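Long-range contacts in succinylglutamate desuccinylase (Chromobacterium violaceum, PDB 1YW4), which probably hydrolyses N-succinylglutamate to succinate and glutamate, the last step of the AST route of arginine breakdown, using one zinc ion per subunit: residues A[34-39]-A[85-90]; A[48-53]-A[130-135]; A[307-312]-A[321-326]. All coordinates share one frame; numbering follows the deposited sequence.

Overall arrangement
From the N terminus, segment 34-39 comes first, and interaction 1 brings strand 83-88 back beside it, closing a loop of 45 residues. Segment 48-53 starts inside that loop. Its partner, helix 120-137, comes after it, so interactions 1 and 2 cross along the chain. They also touch: strands 83-88 and 48-53 are sheet neighbours, and Leu85 N lies 2.9 Å from Val49 O. Together the two tie strands and a covering helix of the catalytic domain. Interaction 3 follows in series and closes a short hairpin in the C-terminal barrel-sandwich hybrid domain. Its centre is about 30 Å from that of interaction 2, on the other side of the chain's centre.

Interaction 1: residues A[34-39]-A[85-90]; sequences PGCVEL and LVMFAN
Cys36, Val37 and Glu38 pair with Met87, Val86 and Leu85 as antiparallel strands in the sheet of the catalytic domain. The short strand axes come within 4.7 Å at 165°. Val37 and Val86 form the hydrogen-bonded pair. Val37 N donates to Val86 O at 3.0 Å, and Val86 N returns a bond to Val37 O at 2.9 Å. A third bond, Phe88 N to Gly35 O at 2.8 Å, is nearly straight. Gly35 has a positive phi and turns its carbonyl into the ladder as the strand begins. Gly35 O also meets the Phe88 ring obliquely, 3.6 Å from its CD1. One face of that ring is covered near its rim by Val86 CG1.

The side chains divide between two faces. Those of Val37 and Val86 run abreast, with CG1 of Val37 against CB of Val86. Val86 also touches Val66 and Leu70 of helix 61-75. On the other face, Cys36 SG rests 4.0 Å from CG of Met87, a selenomethionine. Leu85 has CG anti to its backbone N (chi1 175°), and its CD1 reaches across to Val37 O at 3.5 Å. It also brushes Glu38 CB. Helix 120-137 packs on this face, through Leu128 on Cys36 and Met87 and Phe135 on Leu85. Strand 83-88 is antiparallel to 36-39 here and parallel to 48-53 on its other edge. Such a change of direction is a feature of a mixed sheet between helices, as in the catalytic domain of M14-type zinc hydrolases.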
loop_
_atom_site.group_PDB
_atom_site.type_symbol
_atom_site.label_atom_id
_atom_site.label_comp_id
_atom_site.label_asym_id
_atom_site.label_seq_id
_atom_site.Cartn_x
_atom_site.Cartn_y
_atom_site.Cartn_z
ATOM N N PRO A 34 -41.668 -3.010 9.099
ATOM C CA PRO A 34 -41.923 -1.801 8.314
ATOM C C PRO A 34 -40.801 -1.586 7.310
ATOM O O PRO A 34 -39.624 -1.647 7.655
ATOM C CB PRO A 34 -41.987 -0.711 9.378
ATOM C CG PRO A 34 -42.574 -1.446 10.561
ATOM C CD PRO A 34 -41.774 -2.727 10.543
ATOM N N GLY A 35 -41.163 -1.359 6.053
ATOM C CA GLY A 35 -40.144 -1.146 5.042
ATOM C C GLY A 35 -39.228 -2.319 4.728
ATOM O O GLY A 35 -38.241 -2.136 4.018
ATOM N N CYS A 36 -39.516 -3.510 5.250
ATOM C CA CYS A 36 -38.684 -4.672 4.944
ATOM C C CYS A 36 -39.554 -5.726 4.285
ATOM O O CYS A 36 -40.512 -6.201 4.892
ATOM C CB CYS A 36 -38.048 -5.227 6.222
ATOM S SG CYS A 36 -37.042 -3.949 7.071
ATOM N N VAL A 37 -39.209 -6.094 3.051
ATOM C CA VAL A 37 -39.980 -7.076 2.302
ATOM C C VAL A 37 -39.089 -8.127 1.616
ATOM O O VAL A 37 -38.110 -7.807 0.931
ATOM C CB VAL A 37 -40.915 -6.366 1.248
ATOM C CG1 VAL A 37 -40.083 -5.571 0.241
ATOM C CG2 VAL A 37 -41.799 -7.401 0.541
ATOM N N GLU A 38 -39.438 -9.388 1.841
ATOM C CA GLU A 38 -38.702 -10.512 1.293
ATOM C C GLU A 38 -39.479 -11.150 0.145
ATOM O O GLU A 38 -40.651 -11.499 0.305
ATOM C CB GLU A 38 -38.482 -11.538 2.400
ATOM C CG GLU A 38 -37.730 -12.761 1.959
ATOM C CD GLU A 38 -37.886 -13.894 2.945
ATOM O OE1 GLU A 38 -36.940 -14.153 3.708
ATOM O OE2 GLU A 38 -38.968 -14.516 2.959
ATOM N N LEU A 39 -38.827 -11.305 -1.005
ATOM C CA LEU A 39 -39.470 -11.904 -2.175
ATOM C C LEU A 39 -38.742 -13.190 -2.566
ATOM O O LEU A 39 -37.516 -13.241 -2.546
ATOM C CB LEU A 39 -39.474 -10.919 -3.370
ATOM C CG LEU A 39 -40.170 -9.555 -3.220
ATOM C CD1 LEU A 39 -39.245 -8.608 -2.464
ATOM C CD2 LEU A 39 -40.493 -8.956 -4.587
ATOM N N LEU A 85 -34.208 -9.661 -0.357
ATOM C CA LEU A 85 -34.719 -8.911 0.781
ATOM C C LEU A 85 -34.455 -7.428 0.504
ATOM O O LEU A 85 -33.314 -7.023 0.330
ATOM C CB LEU A 85 -34.014 -9.321 2.067
ATOM C CG LEU A 85 -34.387 -8.501 3.310
ATOM C CD1 LEU A 85 -35.900 -8.490 3.531
ATOM C CD2 LEU A 85 -33.688 -9.106 4.521
ATOM N N VAL A 86 -35.519 -6.633 0.438
ATOM C CA VAL A 86 -35.391 -5.200 0.214
ATOM C C VAL A 86 -35.675 -4.473 1.524
ATOM O O VAL A 86 -36.651 -4.779 2.222
ATOM C CB VAL A 86 -36.387 -4.680 -0.846
ATOM C CG1 VAL A 86 -36.308 -3.161 -0.931
ATOM C CG2 VAL A 86 -36.065 -5.288 -2.217
HETATM N N MSE A 87 -34.805 -3.525 1.851
HETATM C CA MSE A 87 -34.962 -2.734 3.056
HETATM C C MSE A 87 -34.958 -1.233 2.798
HETATM O O MSE A 87 -33.987 -0.688 2.278
HETATM C CB MSE A 87 -33.839 -3.022 4.043
HETATM C CG MSE A 87 -33.835 -4.388 4.645
HETATM SE SE MSE A 87 -32.384 -4.555 5.887
HETATM C CE MSE A 87 -33.153 -5.715 7.184
ATOM N N PHE A 88 -36.067 -0.577 3.122
ATOM C CA PHE A 88 -36.158 0.875 3.029
ATOM C C PHE A 88 -35.763 1.147 4.484
ATOM O O PHE A 88 -36.599 1.126 5.386
ATOM C CB PHE A 88 -37.599 1.303 2.735
ATOM C CG PHE A 88 -38.078 0.901 1.363
ATOM C CD1 PHE A 88 -39.115 -0.012 1.211
ATOM C CD2 PHE A 88 -37.444 1.393 0.223
ATOM C CE1 PHE A 88 -39.509 -0.436 -0.059
ATOM C CE2 PHE A 88 -37.830 0.975 -1.058
ATOM C CZ PHE A 88 -38.861 0.061 -1.198
ATOM N N ALA A 89 -34.469 1.371 4.685
ATOM C CA ALA A 89 -33.863 1.514 6.007
ATOM C C ALA A 89 -34.357 2.520 7.022
ATOM O O ALA A 89 -34.880 2.132 8.073
ATOM C CB ALA A 89 -32.356 1.639 5.855
ATOM N N ASN A 90 -34.176 3.799 6.746
ATOM C CA ASN A 90 -34.607 4.810 7.691
ATOM C C ASN A 90 -35.922 5.400 7.207
ATOM O O ASN A 90 -35.936 6.444 6.563
ATOM C CB ASN A 90 -33.538 5.902 7.807
ATOM C CG ASN A 90 -33.682 6.713 9.070
ATOM O OD1 ASN A 90 -34.783 6.856 9.597
ATOM N ND2 ASN A 90 -32.573 7.255 9.562
#

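Interaction 2: residues A[48-53]-A[130-135]; sequences SVLLSC and TLAAEF
Ser48 and Phe135 touch each other and also share a polar partner, Arg83, whose NH2 is hydrogen-bonded both to Ser48 OG and to Phe135 O. Arg83 also makes a cation-pi contact with the Phe135 ring, so its guanidinium joins the start of strand 48-53 to a carbonyl near the C-terminal end of helix 120-137. A positive charge at that end is consistent with a favourable interaction with the helix dipole.

No hydrogen bond passes directly between the two segments. The contact is van der Waals packing, including the ring against a backbone carbonyl. Phe135 supplies most of the helix's share. With chi1 at 177° the ring swings out past the carbonyl side of its own residue and reaches the strand. It meets the strand obliquely with its outer atoms. Phe135 CE2 lies 3.7 Å from Val49 O, and Phe135 CZ is equally near that oxygen. Phe135 CE2 is also 3.9 Å from Ser48 CB, while Leu50 CB sits farther from Phe135 CE2, at 4.4 Å. One turn back on the helix, Ala132 presents its methyl group. Leu50 CD2 meets Ala132 CB at 3.9 Å.

Leu85 touches both Leu50 and Phe135; on helix 198-205, Phe198 packs on Ala132 and Thr202 on Leu50. The strand and helix run almost antiparallel, at 165°, with their short axes 10.2 Å apart. That spacing is normal for a helix laid over a sheet. The arrangement is typical of the alpha/beta catalytic domain of zinc exopeptidase relatives, where helices cover a central sheet and metal ligands, here His56 and Glu59, follow a strand.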
loop_
_atom_site.group_PDB
_atom_site.type_symbol
_atom_site.label_atom_id
_atom_site.label_comp_id
_atom_site.label_asym_id
_atom_site.label_seq_id
_atom_site.Cartn_x
_atom_site.Cartn_y
_atom_site.Cartn_z
ATOM N N SER A 48 -28.682 -15.329 -2.545
ATOM C CA SER A 48 -29.437 -14.436 -1.680
ATOM C C SER A 48 -28.943 -13.008 -1.817
ATOM O O SER A 48 -27.759 -12.726 -1.634
ATOM C CB SER A 48 -29.322 -14.900 -0.234
ATOM O OG SER A 48 -29.942 -16.171 -0.075
ATOM N N VAL A 49 -29.861 -12.105 -2.133
ATOM C CA VAL A 49 -29.502 -10.712 -2.327
ATOM C C VAL A 49 -30.195 -9.770 -1.360
ATOM O O VAL A 49 -31.406 -9.821 -1.203
ATOM C CB VAL A 49 -29.802 -10.287 -3.784
ATOM C CG1 VAL A 49 -29.533 -8.805 -3.975
ATOM C CG2 VAL A 49 -28.927 -11.102 -4.740
ATOM N N LEU A 50 -29.407 -8.927 -0.695
ATOM C CA LEU A 50 -29.938 -7.937 0.237
ATOM C C LEU A 50 -29.679 -6.557 -0.356
ATOM O O LEU A 50 -28.530 -6.187 -0.585
ATOM C CB LEU A 50 -29.241 -8.036 1.599
ATOM C CG LEU A 50 -29.563 -6.908 2.593
ATOM C CD1 LEU A 50 -31.064 -6.842 2.805
ATOM C CD2 LEU A 50 -28.845 -7.142 3.924
ATOM N N LEU A 51 -30.742 -5.815 -0.637
ATOM C CA LEU A 51 -30.596 -4.464 -1.158
ATOM C C LEU A 51 -31.180 -3.516 -0.113
ATOM O O LEU A 51 -32.364 -3.589 0.222
ATOM C CB LEU A 51 -31.360 -4.280 -2.469
ATOM C CG LEU A 51 -31.051 -5.214 -3.655
ATOM C CD1 LEU A 51 -31.918 -4.796 -4.847
ATOM C CD2 LEU A 51 -29.577 -5.147 -4.021
ATOM N N SER A 52 -30.345 -2.641 0.415
ATOM C CA SER A 52 -30.833 -1.687 1.387
ATOM C C SER A 52 -30.648 -0.297 0.787
ATOM O O SER A 52 -29.660 -0.028 0.101
ATOM C CB SER A 52 -30.083 -1.836 2.715
ATOM O OG SER A 52 -28.684 -1.703 2.550
ATOM N N CYS A 53 -31.633 0.567 1.003
ATOM C CA CYS A 53 -31.579 1.928 0.488
ATOM C C CYS A 53 -32.259 2.834 1.491
ATOM O O CYS A 53 -32.973 2.358 2.369
ATOM C CB CYS A 53 -32.292 2.022 -0.865
ATOM S SG CYS A 53 -34.011 1.482 -0.861
ATOM N N THR A 130 -30.755 -7.792 12.827
ATOM C CA THR A 130 -31.370 -9.087 13.101
ATOM C C THR A 130 -32.020 -9.691 11.852
ATOM O O THR A 130 -31.787 -10.852 11.532
ATOM C CB THR A 130 -32.409 -8.948 14.224
ATOM O OG1 THR A 130 -31.762 -8.444 15.400
ATOM C CG2 THR A 130 -33.054 -10.285 14.534
ATOM N N LEU A 131 -32.840 -8.901 11.158
ATOM C CA LEU A 131 -33.493 -9.367 9.942
ATOM C C LEU A 131 -32.465 -9.827 8.907
ATOM O O LEU A 131 -32.620 -10.885 8.309
ATOM C CB LEU A 131 -34.375 -8.261 9.357
ATOM C CG LEU A 131 -35.795 -8.122 9.932
ATOM C CD1 LEU A 131 -35.750 -8.096 11.446
ATOM C CD2 LEU A 131 -36.458 -6.839 9.398
ATOM N N ALA A 132 -31.415 -9.037 8.701
ATOM C CA ALA A 132 -30.372 -9.390 7.751
ATOM C C ALA A 132 -29.693 -10.672 8.195
ATOM O O ALA A 132 -29.442 -11.552 7.378
ATOM C CB ALA A 132 -29.339 -8.262 7.638
ATOM N N ALA A 133 -29.398 -10.788 9.489
ATOM C CA ALA A 133 -28.748 -11.994 9.993
ATOM C C ALA A 133 -29.605 -13.236 9.733
ATOM O O ALA A 133 -29.095 -14.254 9.271
ATOM C CB ALA A 133 -28.461 -11.863 11.488
ATOM N N GLU A 134 -30.900 -13.151 10.025
ATOM C CA GLU A 134 -31.788 -14.292 9.822
ATOM C C GLU A 134 -31.942 -14.604 8.336
ATOM O O GLU A 134 -32.053 -15.762 7.941
ATOM C CB GLU A 134 -33.157 -14.025 10.455
ATOM C CG GLU A 134 -33.082 -13.715 11.944
ATOM C CD GLU A 134 -34.451 -13.445 12.563
ATOM O OE1 GLU A 134 -35.356 -12.969 11.841
ATOM O OE2 GLU A 134 -34.619 -13.696 13.777
ATOM N N PHE A 135 -31.937 -13.561 7.514
ATOM C CA PHE A 135 -32.057 -13.737 6.076
ATOM C C PHE A 135 -30.865 -14.494 5.507
ATOM O O PHE A 135 -31.025 -15.446 4.742
ATOM C CB PHE A 135 -32.136 -12.379 5.378
ATOM C CG PHE A 135 -32.185 -12.470 3.880
ATOM C CD1 PHE A 135 -33.311 -12.977 3.242
ATOM C CD2 PHE A 135 -31.128 -11.999 3.104
ATOM C CE1 PHE A 135 -33.390 -13.009 1.853
ATOM C CE2 PHE A 135 -31.193 -12.025 1.714
ATOM C CZ PHE A 135 -32.332 -12.531 1.087
#

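Interaction 3: residues A[307-312]-A[321-326]; sequences RILFPN and AGIVVE
Strands 307-309 and 322-326 pair antiparallel, with short axes 4.7 Å apart at 140°, a strong twist. Arg307 and Val325 exchange two backbone bonds. Leu309 and Ile323 exchange two more, of which Leu309 N to Ile323 O is bent, with 138° at the hydrogen. The strand ends at Leu309; Phe310, with positive phi and psi, turns the chain out of it. Asn312 N still bonds Ala321 O at 2.8 Å, straight at the hydrogen but approaching from above the carbonyl plane.

Leu309, Ile323 and Val325 pack on one face. The Leu309 and Ile323 side chains rise from the sheet together, flank to flank. Their contact, CB of Leu309 to CG1 of Ile323, is tight at 3.5 Å. Ile323 CG1 stands between its own backbone N and carbonyl carbon (chi1 58°), and the chain then carries CD1 up to Leu309 CD2 at 3.6 Å. The Val325 side chain slants across that of Leu309, CG1 of Val325 to CD2 of Leu309 at 3.8 Å. Val325 CG2 lies near Arg307 CB. Arg307 then leads away, and its NH1 bonds Phe282 O. On the opposite face, Ile308 CD1 rests against Ile323 O and Val324 CG2.

Phe310 runs alongside Ile323, its CD1 3.9 Å from CD1 of that residue. Leu309 CG covers one ring face, set toward the rim. The Phe310 side chain is about 8 Å from the zinc ion and about 6 Å from that of Glu214, the predicted active-site residue. Leu189 of strand 187-190 packs on Leu309 and Val325. This is a beta hairpin of the barrel-sandwich hybrid domain of the AspA/AstE family, its Phe310 bend lying near the zinc site.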
loop_
_atom_site.group_PDB
_atom_site.type_symbol
_atom_site.label_atom_id
_atom_site.label_comp_id
_atom_site.label_asym_id
_atom_site.label_seq_id
_atom_site.Cartn_x
_atom_site.Cartn_y
_atom_site.Cartn_z
ATOM N N ARG A 307 -5.128 11.390 -2.120
ATOM C CA ARG A 307 -6.354 12.095 -2.469
ATOM C C ARG A 307 -7.120 12.357 -1.177
ATOM O O ARG A 307 -6.984 11.617 -0.204
ATOM C CB ARG A 307 -7.210 11.247 -3.420
ATOM C CG ARG A 307 -6.528 10.873 -4.732
ATOM C CD ARG A 307 -7.350 9.846 -5.498
ATOM N NE ARG A 307 -6.779 9.541 -6.811
ATOM C CZ ARG A 307 -7.006 10.245 -7.914
ATOM N NH1 ARG A 307 -7.804 11.306 -7.874
ATOM N NH2 ARG A 307 -6.429 9.889 -9.059
ATOM N N ILE A 308 -7.920 13.412 -1.170
ATOM C CA ILE A 308 -8.699 13.762 0.007
ATOM C C ILE A 308 -10.055 13.064 -0.103
ATOM O O ILE A 308 -10.612 12.932 -1.196
ATOM C CB ILE A 308 -8.882 15.307 0.096
ATOM C CG1 ILE A 308 -9.424 15.717 1.470
ATOM C CG2 ILE A 308 -9.818 15.771 -0.997
ATOM C CD1 ILE A 308 -8.551 15.278 2.639
ATOM N N LEU A 309 -10.582 12.603 1.021
ATOM C CA LEU A 309 -11.869 11.925 1.006
ATOM C C LEU A 309 -12.696 12.343 2.217
ATOM O O LEU A 309 -12.179 12.425 3.328
ATOM C CB LEU A 309 -11.655 10.410 0.998
ATOM C CG LEU A 309 -12.904 9.533 0.896
ATOM C CD1 LEU A 309 -13.671 9.867 -0.382
ATOM C CD2 LEU A 309 -12.497 8.062 0.895
ATOM N N PHE A 310 -13.972 12.631 1.981
ATOM C CA PHE A 310 -14.901 13.041 3.033
ATOM C C PHE A 310 -14.410 14.205 3.900
ATOM O O PHE A 310 -14.435 14.131 5.125
ATOM C CB PHE A 310 -15.227 11.839 3.922
ATOM C CG PHE A 310 -15.786 10.673 3.166
ATOM C CD1 PHE A 310 -15.444 9.372 3.516
ATOM C CD2 PHE A 310 -16.651 10.874 2.095
ATOM C CE1 PHE A 310 -15.950 8.284 2.806
ATOM C CE2 PHE A 310 -17.165 9.800 1.379
ATOM C CZ PHE A 310 -16.812 8.498 1.734
ATOM N N PRO A 311 -13.966 15.304 3.272
ATOM C CA PRO A 311 -13.485 16.458 4.041
ATOM C C PRO A 311 -14.610 17.127 4.841
ATOM O O PRO A 311 -15.713 17.316 4.329
ATOM C CB PRO A 311 -12.930 17.377 2.959
ATOM C CG PRO A 311 -13.864 17.118 1.816
ATOM C CD PRO A 311 -13.964 15.600 1.829
ATOM N N ASN A 312 -14.329 17.485 6.090
ATOM C CA ASN A 312 -15.326 18.134 6.937
ATOM C C ASN A 312 -14.627 18.987 7.993
ATOM O O ASN A 312 -14.513 18.587 9.154
ATOM C CB ASN A 312 -16.209 17.091 7.632
ATOM C CG ASN A 312 -17.473 17.696 8.231
ATOM O OD1 ASN A 312 -17.453 18.808 8.761
ATOM N ND2 ASN A 312 -18.577 16.958 8.155
ATOM N N ALA A 321 -11.142 15.770 10.482
ATOM C CA ALA A 321 -11.928 16.606 9.588
ATOM C C ALA A 321 -11.701 16.194 8.141
ATOM O O ALA A 321 -11.857 16.995 7.219
ATOM C CB ALA A 321 -11.546 18.062 9.778
ATOM N N GLY A 322 -11.335 14.932 7.946
ATOM C CA GLY A 322 -11.089 14.437 6.608
ATOM C C GLY A 322 -10.103 13.289 6.622
ATOM O O GLY A 322 -9.400 13.073 7.610
ATOM N N ILE A 323 -10.054 12.544 5.523
ATOM C CA ILE A 323 -9.144 11.417 5.421
ATOM C C ILE A 323 -8.330 11.442 4.130
ATOM O O ILE A 323 -8.864 11.667 3.041
ATOM C CB ILE A 323 -9.897 10.072 5.504
ATOM C CG1 ILE A 323 -10.940 9.981 4.391
ATOM C CG2 ILE A 323 -10.567 9.931 6.864
ATOM C CD1 ILE A 323 -11.681 8.653 4.356
ATOM N N VAL A 324 -7.027 11.226 4.271
ATOM C CA VAL A 324 -6.129 11.191 3.132
ATOM C C VAL A 324 -5.971 9.730 2.730
ATOM O O VAL A 324 -5.536 8.895 3.531
ATOM C CB VAL A 324 -4.752 11.795 3.486
ATOM C CG1 VAL A 324 -3.792 11.636 2.314
ATOM C CG2 VAL A 324 -4.912 13.273 3.836
ATOM N N VAL A 325 -6.354 9.417 1.498
ATOM C CA VAL A 325 -6.249 8.054 0.998
ATOM C C VAL A 325 -5.088 7.939 0.019
ATOM O O VAL A 325 -4.623 8.939 -0.529
ATOM C CB VAL A 325 -7.545 7.611 0.272
ATOM C CG1 VAL A 325 -8.721 7.623 1.237
ATOM C CG2 VAL A 325 -7.819 8.533 -0.913
ATOM N N GLU A 326 -4.632 6.705 -0.187
ATOM C CA GLU A 326 -3.535 6.392 -1.101
ATOM C C GLU A 326 -3.900 5.155 -1.915
ATOM O O GLU A 326 -4.728 4.347 -1.499
ATOM C CB GLU A 326 -2.257 6.104 -0.312
ATOM C CG GLU A 326 -2.406 4.934 0.650
ATOM C CD GLU A 326 -1.125 4.605 1.385
ATOM O OE1 GLU A 326 -1.142 3.641 2.170
ATOM O OE2 GLU A 326 -0.113 5.306 1.179
#